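Local structure of peptidase M42 (Thaumarchaeota archaeon SCGC AB-539-E09, 5DS0) at residues 15-20 / 158-163; 241-246 / 320-325; 264-269 / 293-298. The protein probably removes residues one at a time from the amino ends of peptides, as a two-metal TET aminopeptidase of the M42 family built from twelve subunits. All coordinates share one frame; numbering follows the deposited sequence.

Contact 1 of 3, residues 15-20 / 158-163. With GOL (glycerol), chain V.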
loop_
_atom_site.group_PDB
_atom_site.type_symbol
_atom_site.label_atom_id
_atom_site.label_comp_id
_atom_site.label_asym_id
_atom_site.label_seq_id
_atom_site.Cartn_x
_atom_site.Cartn_y
_atom_site.Cartn_z
ATOM N N GLU C 15 -34.568 -2.445 33.076
ATOM C CA GLU C 15 -34.705 -3.854 32.727
ATOM C C GLU C 15 -35.825 -4.126 31.726
ATOM O O GLU C 15 -35.903 -5.207 31.173
ATOM C CB GLU C 15 -34.893 -4.701 33.983
ATOM C CG GLU C 15 -33.607 -4.889 34.782
ATOM C CD GLU C 15 -33.758 -5.873 35.928
ATOM O OE1 GLU C 15 -34.919 -6.238 36.242
ATOM O OE2 GLU C 15 -32.722 -6.277 36.519
ATOM N N ALA C 16 -36.674 -3.134 31.483
ATOM C CA ALA C 16 -37.790 -3.265 30.543
ATOM C C ALA C 16 -37.343 -3.446 29.119
ATOM O O ALA C 16 -36.264 -3.002 28.720
ATOM C CB ALA C 16 -38.692 -2.045 30.628
ATOM N N PHE C 17 -38.212 -4.065 28.338
ATOM C CA PHE C 17 -38.007 -4.238 26.906
ATOM C C PHE C 17 -38.569 -3.031 26.155
ATOM O O PHE C 17 -39.784 -2.804 26.196
ATOM C CB PHE C 17 -38.728 -5.510 26.467
ATOM C CG PHE C 17 -38.459 -5.915 25.052
ATOM C CD1 PHE C 17 -39.103 -5.283 23.997
ATOM C CD2 PHE C 17 -37.598 -6.958 24.773
ATOM C CE1 PHE C 17 -38.875 -5.663 22.695
ATOM C CE2 PHE C 17 -37.359 -7.344 23.469
ATOM C CZ PHE C 17 -37.996 -6.690 22.426
ATOM N N GLY C 18 -37.720 -2.281 25.444
ATOM C CA GLY C 18 -38.220 -1.158 24.650
ATOM C C GLY C 18 -37.270 -0.504 23.669
ATOM O O GLY C 18 -36.878 0.647 23.861
ATOM N N PRO C 19 -36.912 -1.206 22.586
ATOM C CA PRO C 19 -36.052 -0.623 21.552
ATOM C C PRO C 19 -36.832 0.342 20.678
ATOM O O PRO C 19 -38.058 0.332 20.729
ATOM C CB PRO C 19 -35.606 -1.837 20.745
ATOM C CG PRO C 19 -36.710 -2.818 20.909
ATOM C CD PRO C 19 -37.394 -2.542 22.219
ATOM N N SER C 20 -36.137 1.148 19.876
ATOM C CA SER C 20 -36.800 2.157 19.051
ATOM C C SER C 20 -37.909 1.526 18.224
ATOM O O SER C 20 -37.678 0.547 17.528
ATOM C CB SER C 20 -35.807 2.861 18.131
ATOM O OG SER C 20 -34.774 3.464 18.881
ATOM N N PRO C 158 -38.595 -7.465 17.287
ATOM C CA PRO C 158 -37.640 -6.601 17.994
ATOM C C PRO C 158 -36.716 -7.342 18.945
ATOM O O PRO C 158 -37.065 -8.395 19.469
ATOM C CB PRO C 158 -38.543 -5.664 18.783
ATOM C CG PRO C 158 -39.749 -6.480 19.070
ATOM C CD PRO C 158 -39.948 -7.355 17.862
ATOM N N ILE C 159 -35.533 -6.779 19.138
ATOM C CA ILE C 159 -34.476 -7.384 19.943
ATOM C C ILE C 159 -33.838 -6.338 20.844
ATOM O O ILE C 159 -33.564 -5.219 20.409
ATOM C CB ILE C 159 -33.365 -7.960 19.049
ATOM C CG1 ILE C 159 -33.966 -8.801 17.917
ATOM C CG2 ILE C 159 -32.396 -8.793 19.878
ATOM C CD1 ILE C 159 -32.956 -9.276 16.897
ATOM N N VAL C 160 -33.603 -6.701 22.095
ATOM C CA VAL C 160 -32.857 -5.834 22.999
ATOM C C VAL C 160 -31.695 -6.557 23.638
ATOM O O VAL C 160 -31.671 -7.783 23.701
ATOM C CB VAL C 160 -33.705 -5.283 24.153
ATOM C CG1 VAL C 160 -34.808 -4.385 23.623
ATOM C CG2 VAL C 160 -34.265 -6.414 25.003
ATOM N N PRO C 161 -30.730 -5.788 24.134
ATOM C CA PRO C 161 -29.680 -6.363 24.947
ATOM C C PRO C 161 -30.250 -7.001 26.205
ATOM O O PRO C 161 -31.247 -6.523 26.734
ATOM C CB PRO C 161 -28.818 -5.143 25.321
ATOM C CG PRO C 161 -29.122 -4.110 24.298
ATOM C CD PRO C 161 -30.551 -4.338 23.933
ATOM N N TRP C 162 -29.590 -8.042 26.696
ATOM C CA TRP C 162 -29.910 -8.613 27.995
ATOM C C TRP C 162 -28.921 -8.088 29.009
ATOM O O TRP C 162 -27.723 -8.332 28.879
ATOM C CB TRP C 162 -29.825 -10.132 27.937
ATOM C CG TRP C 162 -30.277 -10.768 29.208
ATOM C CD1 TRP C 162 -31.572 -11.070 29.564
ATOM C CD2 TRP C 162 -29.453 -11.166 30.301
ATOM N NE1 TRP C 162 -31.589 -11.626 30.812
ATOM C CE2 TRP C 162 -30.303 -11.702 31.286
ATOM C CE3 TRP C 162 -28.074 -11.126 30.544
ATOM C CZ2 TRP C 162 -29.818 -12.196 32.503
ATOM C CZ3 TRP C 162 -27.588 -11.622 31.748
ATOM C CH2 TRP C 162 -28.461 -12.148 32.713
ATOM N N SER C 163 -29.412 -7.372 30.016
ATOM C CA SER C 163 -28.539 -6.647 30.944
ATOM C C SER C 163 -29.226 -6.281 32.250
ATOM O O SER C 163 -29.974 -5.312 32.314
ATOM C CB SER C 163 -28.043 -5.375 30.272
ATOM O OG SER C 163 -27.038 -4.755 31.049
HETATM C C1 GOL V . -33.281 -9.638 33.372
HETATM O O1 GOL V . -33.655 -9.492 34.751
HETATM C C2 GOL V . -33.483 -8.309 32.640
HETATM O O2 GOL V . -34.776 -8.316 32.022
HETATM C C3 GOL V . -32.344 -8.110 31.639
HETATM O O3 GOL V . -32.598 -7.130 30.622
#
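Val-160 meets segment 15-20 with both of its methyls, and apolar contact dominates the interface. CG1 sits over the centre of the Phe-17 ring, 3.9 Å from its centroid and 12° off the normal, a CH-pi contact. The same methyl reaches the pyrrolidine of Pro-19, with CG1 of Val-160 3.5 Å from CD of Pro-19. Its twin, CG2, approaches CD2 of Phe-17 at 3.4 Å. With CG anti to the backbone N (chi1 -172°), the Phe-17 ring swings over to Val-160 although CB does not point at the strand. At the far end of the ring Pro-158 crosses at about a right angle, its CG 3.8 Å from CZ of Phe-17. The carbonyl O of Pro-158 lies in the plane of the Phe-17 ring, at its edge, 3.5 Å from CZ. Pro-158 also packs its CB against CG of Pro-19.

Polar contacts are few, and no direct hydrogen bond joins the two segments. Further along, a glycerol, probably from the crystallisation liquor, bridges the segments weakly: its O2 donates to Glu-15 O, and its O3 accepts from Ser-163 N at 3.3 Å, almost straight at 174°. Its C3 lies over one face of the Trp-162 indole, offset toward the rim. The side chain of Glu-15 turns instead to Phe-165 N, and Ser-163 OG bonds to Arg-100 of a neighbouring subunit.

Strand 158-161 closes a six-stranded antiparallel barrel beside strand 100-105, while segment 15-20 is the end of helix 2-15 and the loop that leads on toward helix 24-34. Such a barrel domain set beside the catalytic domain is a feature of M42 peptidases, and this hydrophobic seam holds the amino-terminal helical region against it.

Contact 2 of 3, residues 241-246 / 320-325; sequences AGDVPG and PTRHIH. With CO (cobalt (II) ion), chain U.
Asp-243 OD2 is gripped by three donors, two of them from Arg-322 and the third the backbone N of Met-256. The guanidinium comes side-on, sending both NH2 (2.8 Å) and NE (3.0 Å) to the one oxygen, Asp-243 OD2, which lies at its edge and close to its plane. The two nitrogens reach that oxygen differently: NH2 meets the anti lone pair of Asp-243 OD2, whereas NE approaches from above the carboxylate plane. Accordingly the carboxylate and guanidinium planes stand 84° apart; both nitrogens go to one oxygen, so this is not a bidentate pairing with both carboxylate oxygens. Arg-322 spans the gap with a chain extended from CG to NE, starting from CG anti to the carbonyl carbon (chi1 -59°).

Closer to the strand, Ala-241 N donates to Thr-321 O at 3.1 Å. Ala-241 CB packs against Pro-320 CB at 4.1 Å and against Arg-322 CG. Beyond the strand the chain turns to His-325, whose NE2 binds a cobalt ion at 2.1 Å, a site completed by Asp-180 and Glu-215.

Arg-322 has further partners on a neighbouring subunit, where NH1 forms a salt bridge with Asp-139 and NH2 donates to Ala-142 O. A buried arginine between two carboxylates on different chains is probably well compensated in charge, and it ties the loop 241-246 to the subunit interface a few residues before a metal ligand.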
loop_
_atom_site.group_PDB
_atom_site.type_symbol
_atom_site.label_atom_id
_atom_site.label_comp_id
_atom_site.label_asym_id
_atom_site.label_seq_id
_atom_site.Cartn_x
_atom_site.Cartn_y
_atom_site.Cartn_z
ATOM N N ALA C 241 -19.376 10.243 29.229
ATOM C CA ALA C 241 -18.483 10.629 30.307
ATOM C C ALA C 241 -17.059 10.246 29.973
ATOM O O ALA C 241 -16.764 9.059 29.749
ATOM C CB ALA C 241 -18.903 9.971 31.599
ATOM N N GLY C 242 -16.179 11.251 29.953
ATOM C CA GLY C 242 -14.754 11.063 29.655
ATOM C C GLY C 242 -13.911 10.814 30.889
ATOM O O GLY C 242 -13.089 11.644 31.266
ATOM N N ASP C 243 -14.130 9.664 31.524
ATOM C CA ASP C 243 -13.387 9.283 32.741
ATOM C C ASP C 243 -12.293 8.284 32.400
ATOM O O ASP C 243 -11.486 7.931 33.259
ATOM C CB ASP C 243 -14.328 8.669 33.803
ATOM C CG ASP C 243 -15.425 9.610 34.227
ATOM O OD1 ASP C 243 -15.550 10.634 33.569
ATOM O OD2 ASP C 243 -16.181 9.344 35.172
ATOM N N VAL C 244 -12.275 7.866 31.132
ATOM C CA VAL C 244 -11.491 6.751 30.657
ATOM C C VAL C 244 -10.042 7.198 30.341
ATOM O O VAL C 244 -9.852 8.230 29.705
ATOM C CB VAL C 244 -12.184 6.194 29.372
ATOM C CG1 VAL C 244 -11.468 4.951 28.946
ATOM C CG2 VAL C 244 -13.706 5.888 29.489
ATOM N N PRO C 245 -9.012 6.422 30.791
ATOM C CA PRO C 245 -7.612 6.910 30.726
ATOM C C PRO C 245 -7.028 7.158 29.352
ATOM O O PRO C 245 -7.262 6.393 28.428
ATOM C CB PRO C 245 -6.795 5.782 31.374
ATOM C CG PRO C 245 -7.755 4.940 32.119
ATOM C CD PRO C 245 -9.086 5.097 31.437
ATOM N N GLY C 246 -6.227 8.213 29.245
ATOM C CA GLY C 246 -5.559 8.511 27.990
ATOM C C GLY C 246 -6.486 9.314 27.106
ATOM O O GLY C 246 -6.213 9.476 25.918
ATOM N N PRO C 320 -23.960 12.477 33.283
ATOM C CA PRO C 320 -22.808 11.783 32.721
ATOM C C PRO C 320 -22.914 10.292 32.955
ATOM O O PRO C 320 -23.162 9.861 34.087
ATOM C CB PRO C 320 -21.626 12.368 33.487
ATOM C CG PRO C 320 -22.106 13.681 33.993
ATOM C CD PRO C 320 -23.570 13.521 34.243
ATOM N N THR C 321 -22.747 9.539 31.870
ATOM C CA THR C 321 -22.942 8.095 31.843
ATOM C C THR C 321 -21.777 7.472 31.090
ATOM O O THR C 321 -21.373 7.982 30.067
ATOM C CB THR C 321 -24.245 7.740 31.109
ATOM O OG1 THR C 321 -25.346 8.401 31.755
ATOM C CG2 THR C 321 -24.488 6.244 31.095
ATOM N N ARG C 322 -21.224 6.390 31.620
ATOM C CA ARG C 322 -20.133 5.686 30.975
ATOM C C ARG C 322 -20.690 4.534 30.157
ATOM O O ARG C 322 -21.597 3.841 30.596
ATOM C CB ARG C 322 -19.168 5.140 32.012
ATOM C CG ARG C 322 -18.544 6.196 32.914
ATOM C CD ARG C 322 -17.550 5.548 33.865
ATOM N NE ARG C 322 -16.840 6.485 34.743
ATOM C CZ ARG C 322 -16.002 6.112 35.714
ATOM N NH1 ARG C 322 -15.757 4.825 35.942
ATOM N NH2 ARG C 322 -15.403 7.016 36.476
ATOM N N HIS C 323 -20.169 4.358 28.953
ATOM C CA HIS C 323 -20.514 3.241 28.083
ATOM C C HIS C 323 -21.977 3.196 27.622
ATOM O O HIS C 323 -22.653 2.157 27.728
ATOM C CB HIS C 323 -20.114 1.919 28.745
ATOM C CG HIS C 323 -18.843 2.005 29.527
ATOM N ND1 HIS C 323 -17.638 2.335 28.953
ATOM C CD2 HIS C 323 -18.594 1.817 30.846
ATOM C CE1 HIS C 323 -16.702 2.356 29.885
ATOM N NE2 HIS C 323 -17.254 2.038 31.041
ATOM N N ILE C 324 -22.461 4.309 27.089
ATOM C CA ILE C 324 -23.797 4.324 26.504
ATOM C C ILE C 324 -23.791 3.590 25.160
ATOM O O ILE C 324 -22.735 3.242 24.656
ATOM C CB ILE C 324 -24.333 5.744 26.312
ATOM C CG1 ILE C 324 -23.439 6.536 25.366
ATOM C CG2 ILE C 324 -24.432 6.445 27.651
ATOM C CD1 ILE C 324 -24.095 7.796 24.830
ATOM N N HIS C 325 -24.985 3.341 24.608
ATOM C CA HIS C 325 -25.131 2.607 23.361
ATOM C C HIS C 325 -24.342 1.287 23.398
ATOM O O HIS C 325 -23.693 0.895 22.428
ATOM C CB HIS C 325 -24.694 3.475 22.175
ATOM C CG HIS C 325 -25.653 4.580 21.845
ATOM N ND1 HIS C 325 -25.901 4.975 20.549
ATOM C CD2 HIS C 325 -26.427 5.367 22.634
ATOM C CE1 HIS C 325 -26.779 5.962 20.554
ATOM N NE2 HIS C 325 -27.127 6.207 21.804
HETATM CO CO CO U . -28.547 7.649 22.513
#

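Contact 3 of 3, residues 264-269 / 293-298; sequences TYDRSM and SQMSGG
Tyr-265 turns the edge of its ring to Gln-294, whose CG lies near the ring plane and 3.5 Å from Tyr-265 CB; ring and amide planes are 89° apart. The other flat group, the Arg-267 guanidinium, has Gly-297 O and the backbone of Gly-298 over one face, loosely and toward its rim. The Gln-294 amide works through its own plane: NE2 donates to Thr-264 OG1 at 3.1 Å, nearly straight at 164°. It also reaches Val-74 O of a neighbouring subunit, while OE1 accepts from Asn-86 of that subunit.

Thr-264 in turn doubles up on Ser-293 O, which takes both its backbone N (2.8 Å) and its hydroxyl OG1 from above the carbonyl plane. With OG1 between the backbone N and the carbonyl carbon (chi1 58°), hydroxyl and amide can share that one acceptor.

Strand pairing continues with Met-295 N to Tyr-265 O at 3.0 Å. Asp-266 and Met-295, a selenomethionine, form a parallel bridge, their side chains side by side with CE of Met-295 3.7 Å from Asp-266 CB. At the strand's end Asp-266 OD1 accepts from Ser-268 N at 2.7 Å, closing an Asx turn, and from Ser-268 OG through its syn lone pair. With an alanine here, Ser-268 N and OG would probably lose their shared acceptor and the turn would be freer to shift.

Past Met-295 a weak bond from Arg-267 N to Gly-298 O (3.3 Å) joins the segments. The doubly used Ser-293 O thus fastens the start of the pairing, while Asp-266 OD1 shapes the turn that follows on its own strand.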
loop_
_atom_site.group_PDB
_atom_site.type_symbol
_atom_site.label_atom_id
_atom_site.label_comp_id
_atom_site.label_asym_id
_atom_site.label_seq_id
_atom_site.Cartn_x
_atom_site.Cartn_y
_atom_site.Cartn_z
ATOM N N THR C 264 -23.643 23.158 25.966
ATOM C CA THR C 264 -23.452 24.478 25.403
ATOM C C THR C 264 -23.442 24.487 23.876
ATOM O O THR C 264 -23.497 25.552 23.262
ATOM C CB THR C 264 -22.107 25.051 25.858
ATOM O OG1 THR C 264 -21.043 24.176 25.451
ATOM C CG2 THR C 264 -22.077 25.188 27.363
ATOM N N TYR C 265 -23.300 23.307 23.268
ATOM C CA TYR C 265 -23.333 23.156 21.817
ATOM C C TYR C 265 -23.424 21.687 21.449
ATOM O O TYR C 265 -22.754 20.863 22.035
ATOM C CB TYR C 265 -22.094 23.759 21.139
ATOM C CG TYR C 265 -21.992 23.337 19.701
ATOM C CD1 TYR C 265 -22.837 23.879 18.751
ATOM C CD2 TYR C 265 -21.095 22.355 19.287
ATOM C CE1 TYR C 265 -22.777 23.482 17.421
ATOM C CE2 TYR C 265 -21.034 21.941 17.958
ATOM C CZ TYR C 265 -21.877 22.517 17.035
ATOM O OH TYR C 265 -21.853 22.141 15.723
ATOM N N ASP C 266 -24.269 21.369 20.480
ATOM C CA ASP C 266 -24.262 20.047 19.885
ATOM C C ASP C 266 -24.659 20.146 18.417
ATOM O O ASP C 266 -25.091 21.203 17.946
ATOM C CB ASP C 266 -25.086 19.025 20.713
ATOM C CG ASP C 266 -26.611 19.177 20.565
ATOM O OD1 ASP C 266 -27.101 18.929 19.450
ATOM O OD2 ASP C 266 -27.337 19.481 21.559
ATOM N N ARG C 267 -24.447 19.062 17.686
ATOM C CA ARG C 267 -24.666 19.031 16.243
ATOM C C ARG C 267 -26.119 19.368 15.871
ATOM O O ARG C 267 -26.367 19.910 14.807
ATOM C CB ARG C 267 -24.261 17.648 15.700
ATOM C CG ARG C 267 -24.250 17.489 14.171
ATOM C CD ARG C 267 -23.955 16.042 13.702
ATOM N NE ARG C 267 -24.946 15.124 14.288
ATOM C CZ ARG C 267 -24.925 13.791 14.200
ATOM N NH1 ARG C 267 -23.951 13.162 13.553
ATOM N NH2 ARG C 267 -25.892 13.077 14.778
ATOM N N SER C 268 -27.070 19.051 16.749
ATOM C CA SER C 268 -28.497 19.279 16.489
ATOM C C SER C 268 -29.047 20.637 16.956
ATOM O O SER C 268 -30.123 21.046 16.512
ATOM C CB SER C 268 -29.345 18.139 17.107
ATOM O OG SER C 268 -29.464 18.250 18.518
HETATM N N MSE C 269 -28.321 21.327 17.831
HETATM C CA MSE C 269 -28.777 22.615 18.349
HETATM C C MSE C 269 -27.709 23.429 19.055
HETATM O O MSE C 269 -26.895 22.894 19.809
HETATM C CB MSE C 269 -29.887 22.352 19.360
HETATM C CG MSE C 269 -30.372 23.660 19.991
HETATM SE SE MSE C 269 -31.749 23.359 21.355
HETATM C CE MSE C 269 -30.595 22.776 22.852
ATOM N N SER C 293 -20.697 21.282 29.112
ATOM C CA SER C 293 -20.445 20.171 28.201
ATOM C C SER C 293 -20.686 20.567 26.749
ATOM O O SER C 293 -21.365 21.543 26.464
ATOM C CB SER C 293 -21.370 19.014 28.559
ATOM O OG SER C 293 -21.447 18.068 27.512
ATOM N N GLN C 294 -20.118 19.792 25.834
ATOM C CA GLN C 294 -20.285 20.033 24.415
ATOM C C GLN C 294 -20.239 18.707 23.682
ATOM O O GLN C 294 -19.298 17.981 23.858
ATOM C CB GLN C 294 -19.169 20.953 23.928
ATOM C CG GLN C 294 -19.653 22.058 23.007
ATOM C CD GLN C 294 -18.607 23.136 22.758
ATOM O OE1 GLN C 294 -17.803 23.028 21.830
ATOM N NE2 GLN C 294 -18.624 24.191 23.578
HETATM N N MSE C 295 -21.240 18.390 22.869
HETATM C CA MSE C 295 -21.258 17.129 22.112
HETATM C C MSE C 295 -21.085 17.421 20.643
HETATM O O MSE C 295 -22.059 17.540 19.888
HETATM C CB MSE C 295 -22.541 16.337 22.367
HETATM C CG MSE C 295 -22.954 16.335 23.842
HETATM SE SE MSE C 295 -24.750 15.553 24.149
HETATM C CE MSE C 295 -25.670 15.785 22.415
ATOM N N SER C 296 -19.830 17.579 20.240
ATOM C CA SER C 296 -19.431 17.824 18.836
ATOM C C SER C 296 -20.134 16.966 17.752
ATOM O O SER C 296 -20.452 17.464 16.664
ATOM C CB SER C 296 -17.915 17.632 18.724
ATOM O OG SER C 296 -17.544 17.246 17.421
ATOM N N GLY C 297 -20.383 15.692 18.054
ATOM C CA GLY C 297 -20.961 14.777 17.071
ATOM C C GLY C 297 -22.116 13.918 17.569
ATOM O O GLY C 297 -22.107 12.699 17.415
ATOM N N GLY C 298 -23.129 14.559 18.140
ATOM C CA GLY C 298 -24.333 13.860 18.564
ATOM C C GLY C 298 -25.476 14.841 18.644
ATOM O O GLY C 298 -25.259 16.052 18.672
#

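In the fold
Contacts 1 and 2 are buried, whereas contact 3 is partly open to solvent at Arg-267, Ser-296 and Gly-297. Contact 1 differs in its elements, joining the amino-terminal helical region to the barrel mainly through apolar side chains. Contacts 2 and 3 both reach the large mixed sheet, and contact 3 is nested inside the chain loop that contact 2 closes; their centres are about 16 Å apart. Contact 2 relies on a charged pair and contact 3 on backbone and side-chain hydrogen bonds, with no salt bridge across it. Each also meets other subunits: 1 and 2 share one neighbour, 1 touches a further one, and 3 faces yet another. Contact 2 supplies a cobalt ligand; the others contribute none.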